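Local coordinates for protein putative sugar isomerase (Parabacteroides distasonis, PDB 3LMZ) that is probably a sugar isomerase of the xylose isomerase-like TIM-barrel family, its exact substrate and reaction being unknown, at residues V80-M85 and A130-G135; K139-P142 and D146-V149. One frame throughout, in Å; residues are numbered along the deposited sequence.

Interaction 1: V80-M85 and A130-G135; sequences VGPIYM and AIHLHG. With CIT (citric acid), chain B.
With CG anti to its carbonyl carbon (chi1 -77°), Tyr-84 swings its phenol toward His-134, while His-132 turns its imidazole toward Pro-82 by placing CG anti to the backbone N (chi1 -169°). Tyr-84, His-132 and His-134 converge on one carboxylate of a bound citrate, which probably came from the crystallisation liquor. His-132 ND1 donates to citrate O6 at 2.7 Å, and His-134 NE2 reaches the same oxygen at 2.8 Å, so two ring nitrogens grip a single acceptor. The second oxygen of that carboxylate, O5, accepts a hydrogen bond from Tyr-84 OH at 2.6 Å. Direct contact between the two segments is slight: Pro-82 CG packs against His-132 ND1 at 3.8 Å, and the rings of Tyr-84 and His-134, approaching from opposite directions, lie nearly parallel (10°) but slid apart, with centroids 5.7 Å from each other. The carbonyl O of His-132 sits over the centre of the His-134 ring. Replacing His-132 by an alanine would probably leave citrate O6 held here by His-134 alone, Asp-163 without its imidazole partner and a gap beside Pro-82. Lys-50, His-166 and Glu-231 also bond to the citrate, consistent with a sugar-binding pocket at the C-terminal ends of the barrel strands. Strand 105-110 runs between strands 76-85 and 128-132, its Val-107 touching Pro-82 and its Val-109 both Tyr-84 and His-134; helix 88-101 packs on Val-80 and Met-85, and strand 158-163 carries Asp-163, hydrogen-bonded to His-132 NE2.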
ATOM      1  N   VAL A  80      -9.765  11.724 -21.173  1.00 12.69           N
ATOM      2  CA  VAL A  80      -8.899  11.063 -22.170  1.00 12.38           C
ATOM      3  C   VAL A  80      -7.503  11.697 -22.195  1.00 12.69           C
ATOM      4  O   VAL A  80      -7.392  12.954 -22.078  1.00 15.20           O
ATOM      5  CB  VAL A  80      -9.493  11.090 -23.619  1.00 13.13           C
ATOM      6  CG1 VAL A  80     -10.793  10.202 -23.721  1.00 12.24           C
ATOM      7  CG2 VAL A  80      -9.791  12.523 -24.116  1.00 12.30           C
ATOM      8  N   GLY A  81      -6.482  10.836 -22.323  1.00 12.28           N
ATOM      9  CA  GLY A  81      -5.100  11.291 -22.521  1.00 12.52           C
ATOM     10  C   GLY A  81      -4.165  10.859 -21.433  1.00 14.19           C
ATOM     11  O   GLY A  81      -4.539  10.065 -20.589  1.00 14.83           O
ATOM     12  N   PRO A  82      -2.952  11.408 -21.413  1.00 14.37           N
ATOM     13  CA  PRO A  82      -2.481  12.422 -22.350  1.00 16.89           C
ATOM     14  C   PRO A  82      -2.501  12.046 -23.831  1.00 14.09           C
ATOM     15  O   PRO A  82      -2.148  10.956 -24.220  1.00 15.73           O
ATOM     16  CB  PRO A  82      -1.033  12.655 -21.923  1.00 15.63           C
ATOM     17  CG  PRO A  82      -0.967  12.214 -20.448  1.00 14.44           C
ATOM     18  CD  PRO A  82      -2.030  11.169 -20.288  1.00 15.05           C
ATOM     19  N   ILE A  83      -2.896  13.002 -24.656  1.00 13.45           N
ATOM     20  CA  ILE A  83      -2.875  12.906 -26.112  1.00 14.81           C
ATOM     21  C   ILE A  83      -1.924  13.993 -26.627  1.00 14.22           C
ATOM     22  O   ILE A  83      -2.173  15.176 -26.401  1.00 13.39           O
ATOM     23  CB  ILE A  83      -4.279  13.115 -26.758  1.00 16.17           C
ATOM     24  CG1 ILE A  83      -5.311  12.096 -26.220  1.00 15.82           C
ATOM     25  CG2 ILE A  83      -4.143  13.035 -28.299  1.00 16.25           C
ATOM     26  CD1 ILE A  83      -6.746  12.355 -26.610  1.00 17.44           C
ATOM     27  N   TYR A  84      -0.845  13.601 -27.277  1.00 14.55           N
ATOM     28  CA  TYR A  84       0.101  14.524 -27.863  1.00 13.17           C
ATOM     29  C   TYR A  84      -0.538  15.064 -29.158  1.00 15.20           C
ATOM     30  O   TYR A  84      -1.143  14.269 -29.928  1.00 15.81           O
ATOM     31  CB  TYR A  84       1.416  13.843 -28.181  1.00 15.75           C
ATOM     32  CG  TYR A  84       2.291  13.617 -26.966  1.00 15.50           C
ATOM     33  CD1 TYR A  84       1.936  12.755 -25.943  1.00 18.27           C
ATOM     34  CD2 TYR A  84       3.459  14.341 -26.802  1.00 17.16           C
ATOM     35  CE1 TYR A  84       2.760  12.611 -24.809  1.00 17.00           C
ATOM     36  CE2 TYR A  84       4.291  14.184 -25.690  1.00 17.72           C
ATOM     37  CZ  TYR A  84       3.956  13.291 -24.718  1.00 17.43           C
ATOM     38  OH  TYR A  84       4.793  13.106 -23.598  1.00 19.95           O
HETATM   39  N   MSE A  85      -0.409  16.360 -29.389  1.00 14.21           N
HETATM   40  CA  MSE A  85      -1.039  17.030 -30.527  1.00 14.69           C
HETATM   41  C   MSE A  85      -0.047  17.951 -31.221  1.00 14.50           C
HETATM   42  O   MSE A  85       0.344  18.945 -30.632  1.00 14.80           O
HETATM   43  CB  MSE A  85      -2.278  17.804 -30.085  1.00 17.39           C
HETATM   44  CG  MSE A  85      -3.231  16.936 -29.343  1.00 21.15           C
HETATM   45 SE   MSE A  85      -4.808  17.882 -28.628  0.75 16.13          SE
HETATM   46  CE  MSE A  85      -5.137  16.653 -27.194  1.00 13.64           C
ATOM     47  N   ALA A 130      -6.204  19.950 -20.005  1.00 13.92           N
ATOM     48  CA  ALA A 130      -5.158  19.923 -18.993  1.00 13.75           C
ATOM     49  C   ALA A 130      -3.846  19.505 -19.660  1.00 12.54           C
ATOM     50  O   ALA A 130      -3.735  18.380 -20.099  1.00 14.78           O
ATOM     51  CB  ALA A 130      -5.508  18.934 -17.868  1.00 14.24           C
ATOM     52  N   ILE A 131      -2.888  20.419 -19.727  1.00 13.40           N
ATOM     53  CA  ILE A 131      -1.578  20.177 -20.363  1.00 13.36           C
ATOM     54  C   ILE A 131      -0.680  19.391 -19.371  1.00 13.36           C
ATOM     55  O   ILE A 131      -0.452  19.827 -18.221  1.00 13.59           O
ATOM     56  CB  ILE A 131      -0.872  21.490 -20.761  1.00 13.35           C
ATOM     57  CG1 ILE A 131      -1.691  22.241 -21.811  1.00 13.22           C
ATOM     58  CG2 ILE A 131       0.552  21.173 -21.259  1.00 14.06           C
ATOM     59  CD1 ILE A 131      -1.348  23.668 -21.998  1.00 13.47           C
ATOM     60  N   HIS A 132      -0.164  18.236 -19.824  1.00 14.17           N
ATOM     61  CA  HIS A 132       0.711  17.408 -18.956  1.00 12.96           C
ATOM     62  C   HIS A 132       2.146  17.925 -18.963  1.00 14.57           C
ATOM     63  O   HIS A 132       2.865  17.712 -19.926  1.00 17.39           O
ATOM     64  CB  HIS A 132       0.675  15.911 -19.339  1.00 13.35           C
ATOM     65  CG  HIS A 132       1.343  15.049 -18.319  1.00 13.66           C
ATOM     66  ND1 HIS A 132       1.933  13.839 -18.600  1.00 18.46           N
ATOM     67  CD2 HIS A 132       1.532  15.247 -16.989  1.00 15.09           C
ATOM     68  CE1 HIS A 132       2.457  13.332 -17.495  1.00 17.44           C
ATOM     69  NE2 HIS A 132       2.237  14.163 -16.494  1.00 16.19           N
ATOM     70  N   LEU A 133       2.554  18.486 -17.829  1.00 15.60           N
ATOM     71  CA  LEU A 133       3.937  18.970 -17.664  1.00 14.07           C
ATOM     72  C   LEU A 133       4.849  17.773 -17.478  1.00 16.07           C
ATOM     73  O   LEU A 133       4.443  16.747 -16.978  1.00 15.27           O
ATOM     74  CB  LEU A 133       4.018  19.989 -16.541  1.00 13.82           C
ATOM     75  CG  LEU A 133       3.803  19.468 -15.115  1.00 16.05           C
ATOM     76  CD1 LEU A 133       5.138  18.987 -14.467  1.00 16.66           C
ATOM     77  CD2 LEU A 133       3.089  20.468 -14.146  1.00 17.38           C
ATOM     78  N   HIS A 134       6.117  17.939 -17.888  1.00 14.39           N
ATOM     79  CA  HIS A 134       6.995  16.808 -18.195  1.00 14.12           C
ATOM     80  C   HIS A 134       8.353  16.767 -17.542  1.00 16.73           C
ATOM     81  O   HIS A 134       9.051  15.765 -17.727  1.00 18.72           O
ATOM     82  CB  HIS A 134       7.174  16.695 -19.699  1.00 16.97           C
ATOM     83  CG  HIS A 134       6.000  16.078 -20.375  1.00 17.20           C
ATOM     84  ND1 HIS A 134       5.515  16.538 -21.573  1.00 20.08           N
ATOM     85  CD2 HIS A 134       5.235  15.009 -20.031  1.00 19.70           C
ATOM     86  CE1 HIS A 134       4.468  15.798 -21.922  1.00 17.22           C
ATOM     87  NE2 HIS A 134       4.292  14.850 -21.018  1.00 18.54           N
ATOM     88  N   GLY A 135       8.690  17.772 -16.752  1.00 15.77           N
ATOM     89  CA  GLY A 135       9.944  17.785 -16.007  1.00 15.69           C
ATOM     90  C   GLY A 135      11.153  18.161 -16.824  1.00 16.27           C
ATOM     91  O   GLY A 135      11.066  18.572 -17.989  1.00 16.11           O
TER
HETATM   92  C1  CIT B   1       5.004  11.007 -18.317  1.00 16.95           C
HETATM   93  O1  CIT B   1       5.548  10.725 -17.212  1.00 19.91           O
HETATM   94  O2  CIT B   1       5.070  12.205 -18.725  1.00 19.68           O
HETATM   95  C2  CIT B   1       4.336   9.928 -19.160  1.00 16.19           C
HETATM   96  C3  CIT B   1       3.102  10.413 -19.906  1.00 15.92           C
HETATM   97  O7  CIT B   1       2.025  10.882 -19.064  1.00 16.79           O
HETATM   98  C4  CIT B   1       2.650   9.149 -20.646  1.00 19.29           C
HETATM   99  C5  CIT B   1       1.381   9.318 -21.406  1.00 20.73           C
HETATM  100  O3  CIT B   1       0.320   8.918 -20.924  1.00 19.85           O
HETATM  101  O4  CIT B   1       1.399   9.896 -22.522  1.00 26.43           O
HETATM  102  C6  CIT B   1       3.376  11.521 -20.946  1.00 19.36           C
HETATM  103  O5  CIT B   1       4.312  11.336 -21.788  1.00 19.98           O
HETATM  104  O6  CIT B   1       2.686  12.612 -20.886  1.00 18.24           O

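Interaction 2: K139-P142 and D146-V149; sequences KTYP and DVWV
Tyr-141 and Pro-142 pack against Asp-146 and Val-147 in a local contact between a loop and the helix that follows it, part of a beta-alpha connection of the TIM barrel. The loop leaves strand 128-132 and, after residues 139-142, enters helix 144-151, whose first turn packs against it. Much of the touching is done by one carboxylate oxygen. Asp-146 OD2 lies 3.3 Å from Tyr-141 CA and accepts a weak, strongly bent hydrogen bond from Tyr-141 N, at 3.4 Å and 123°. The side chain of Asp-146 extends with CG anti to the backbone N (chi1 -172°), which carries the carboxylate across to the loop. Its plane and that of the Tyr-141 ring stand 57° apart, the two side chains crossing at about a right angle. The firmer polar link is supplied by Tyr-112, whose hydroxyl bonds both to Asp-146 OD2 and to Tyr-141 N, so that one phenol bridges helix and loop; its ring also meets Tyr-141 edge-to-face. Beside the carboxylate the contact turns apolar. Tyr-141 and Val-147 both reach Ile-131 on the strand, joining loop and helix to the barrel wall, while the Tyr-141 hydroxyl is bonded to the backbone O of Pro-110 and thereby fixes the far end of the buried ring. Thr-140 lays its CG2 over one face of that ring, toward the rim. Pro-142 CD rests 3.6 Å from Asp-146 OD2. On the ring side, Val-147 CG2 meets Tyr-141 CD1 at 3.8 Å.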
ATOM      1  N   LYS A 139      11.750  19.770 -23.259  1.00 25.78           N
ATOM      2  CA  LYS A 139      11.863  21.218 -23.446  1.00 26.49           C
ATOM      3  C   LYS A 139      10.558  21.978 -23.275  1.00 26.19           C
ATOM      4  O   LYS A 139      10.547  23.136 -22.817  1.00 29.26           O
ATOM      5  CB  LYS A 139      12.482  21.572 -24.827  1.00 29.90           C
ATOM      6  CG  LYS A 139      14.012  21.437 -24.866  1.00 40.98           C
ATOM      7  N   THR A 140       9.466  21.346 -23.684  1.00 21.69           N
ATOM      8  CA  THR A 140       8.174  21.979 -23.678  1.00 24.22           C
ATOM      9  C   THR A 140       7.406  21.546 -22.436  1.00 23.46           C
ATOM     10  O   THR A 140       7.360  20.377 -22.106  1.00 22.34           O
ATOM     11  CB  THR A 140       7.387  21.571 -24.903  1.00 26.33           C
ATOM     12  OG1 THR A 140       8.188  21.846 -26.078  1.00 34.79           O
ATOM     13  CG2 THR A 140       6.076  22.354 -24.973  1.00 25.56           C
ATOM     14  N   TYR A 141       6.850  22.532 -21.747  1.00 17.98           N
ATOM     15  CA  TYR A 141       6.115  22.338 -20.500  1.00 15.53           C
ATOM     16  C   TYR A 141       6.896  21.590 -19.445  1.00 14.89           C
ATOM     17  O   TYR A 141       6.422  20.586 -18.918  1.00 16.20           O
ATOM     18  CB  TYR A 141       4.767  21.634 -20.722  1.00 15.73           C
ATOM     19  CG  TYR A 141       3.942  22.213 -21.840  1.00 13.53           C
ATOM     20  CD1 TYR A 141       3.482  23.506 -21.779  1.00 13.99           C
ATOM     21  CD2 TYR A 141       3.617  21.438 -22.961  1.00 16.96           C
ATOM     22  CE1 TYR A 141       2.749  24.067 -22.847  1.00 15.62           C
ATOM     23  CE2 TYR A 141       2.874  21.954 -24.020  1.00 16.35           C
ATOM     24  CZ  TYR A 141       2.438  23.261 -23.953  1.00 13.27           C
ATOM     25  OH  TYR A 141       1.717  23.776 -25.041  1.00 15.28           O
ATOM     26  N   PRO A 142       8.102  22.089 -19.113  1.00 14.74           N
ATOM     27  CA  PRO A 142       8.850  21.370 -18.095  1.00 16.16           C
ATOM     28  C   PRO A 142       8.224  21.373 -16.725  1.00 14.83           C
ATOM     29  O   PRO A 142       8.412  20.398 -15.959  1.00 15.33           O
ATOM     30  CB  PRO A 142      10.206  22.106 -18.036  1.00 17.61           C
ATOM     31  CG  PRO A 142       9.963  23.426 -18.627  1.00 17.34           C
ATOM     32  CD  PRO A 142       8.794  23.288 -19.596  1.00 19.01           C
ATOM     33  N   ASP A 146       5.670  27.030 -16.256  1.00 13.45           N
ATOM     34  CA  ASP A 146       5.679  27.172 -17.714  1.00 15.07           C
ATOM     35  C   ASP A 146       4.282  26.994 -18.306  1.00 13.75           C
ATOM     36  O   ASP A 146       3.914  27.723 -19.220  1.00 13.90           O
ATOM     37  CB  ASP A 146       6.603  26.163 -18.364  1.00 15.09           C
ATOM     38  CG  ASP A 146       6.761  26.418 -19.845  1.00 19.20           C
ATOM     39  OD1 ASP A 146       7.403  27.447 -20.189  1.00 21.06           O
ATOM     40  OD2 ASP A 146       6.230  25.645 -20.670  1.00 18.07           O
ATOM     41  N   VAL A 147       3.481  26.105 -17.768  1.00 13.64           N
ATOM     42  CA  VAL A 147       2.131  25.938 -18.260  1.00 14.18           C
ATOM     43  C   VAL A 147       1.317  27.134 -17.900  1.00 14.76           C
ATOM     44  O   VAL A 147       0.604  27.671 -18.773  1.00 15.24           O
ATOM     45  CB  VAL A 147       1.443  24.669 -17.739  1.00 16.04           C
ATOM     46  CG1 VAL A 147      -0.012  24.604 -18.252  1.00 14.29           C
ATOM     47  CG2 VAL A 147       2.204  23.441 -18.179  1.00 15.13           C
ATOM     48  N   TRP A 148       1.497  27.649 -16.688  1.00 14.54           N
ATOM     49  CA  TRP A 148       0.823  28.845 -16.247  1.00 15.68           C
ATOM     50  C   TRP A 148       1.092  30.017 -17.176  1.00 14.28           C
ATOM     51  O   TRP A 148       0.165  30.677 -17.632  1.00 15.06           O
ATOM     52  CB  TRP A 148       1.210  29.201 -14.823  1.00 15.47           C
ATOM     53  CG  TRP A 148       0.529  30.427 -14.251  1.00 15.72           C
ATOM     54  CD1 TRP A 148       1.054  31.705 -14.119  1.00 17.63           C
ATOM     55  CD2 TRP A 148      -0.812  30.495 -13.761  1.00 14.95           C
ATOM     56  NE1 TRP A 148       0.110  32.536 -13.535  1.00 17.21           N
ATOM     57  CE2 TRP A 148      -1.037  31.821 -13.305  1.00 19.64           C
ATOM     58  CE3 TRP A 148      -1.828  29.546 -13.601  1.00 16.11           C
ATOM     59  CZ2 TRP A 148      -2.243  32.204 -12.687  1.00 17.70           C
ATOM     60  CZ3 TRP A 148      -3.007  29.931 -12.984  1.00 16.40           C
ATOM     61  CH2 TRP A 148      -3.216  31.237 -12.552  1.00 19.21           C
ATOM     62  N   VAL A 149       2.374  30.283 -17.433  0.50 15.47           N
ATOM     63  CA  VAL A 149       2.739  31.455 -18.234  0.50 16.08           C
ATOM     64  C   VAL A 149       2.159  31.362 -19.649  0.50 16.38           C
ATOM     65  O   VAL A 149       1.793  32.383 -20.252  0.50 16.06           O
ATOM     66  CB  VAL A 149       4.302  31.664 -18.267  0.50 16.73           C
ATOM     67  CG1 VAL A 149       4.874  31.636 -16.858  0.50 16.72           C
ATOM     68  CG2 VAL A 149       4.974  30.630 -19.150  0.50 18.29           C
TER

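How the interactions relate
Strand 128-132 and the loop that follows it lead from interaction 1 to interaction 2, their centres about 11 Å apart on the same side of the chain's centre. They follow in series: interaction 1 closes at Gly-135, and interaction 2 opens a few residues later in the loop leading to helix 144-151. They also touch directly. Tyr-141 O probably accepts a hydrogen bond from His-134 N at 2.9 Å, and Gly-135 O packs on Pro-142 CB at 3.6 Å. The loop-helix contact therefore borders the backbone that carries a citrate-binding histidine. Within this single TIM-barrel domain, interaction 1 lines the probable active-site pocket and interaction 2 lies farther out, its centre about 16 Å from the centre of the chain, against about 9 Å for that of interaction 1.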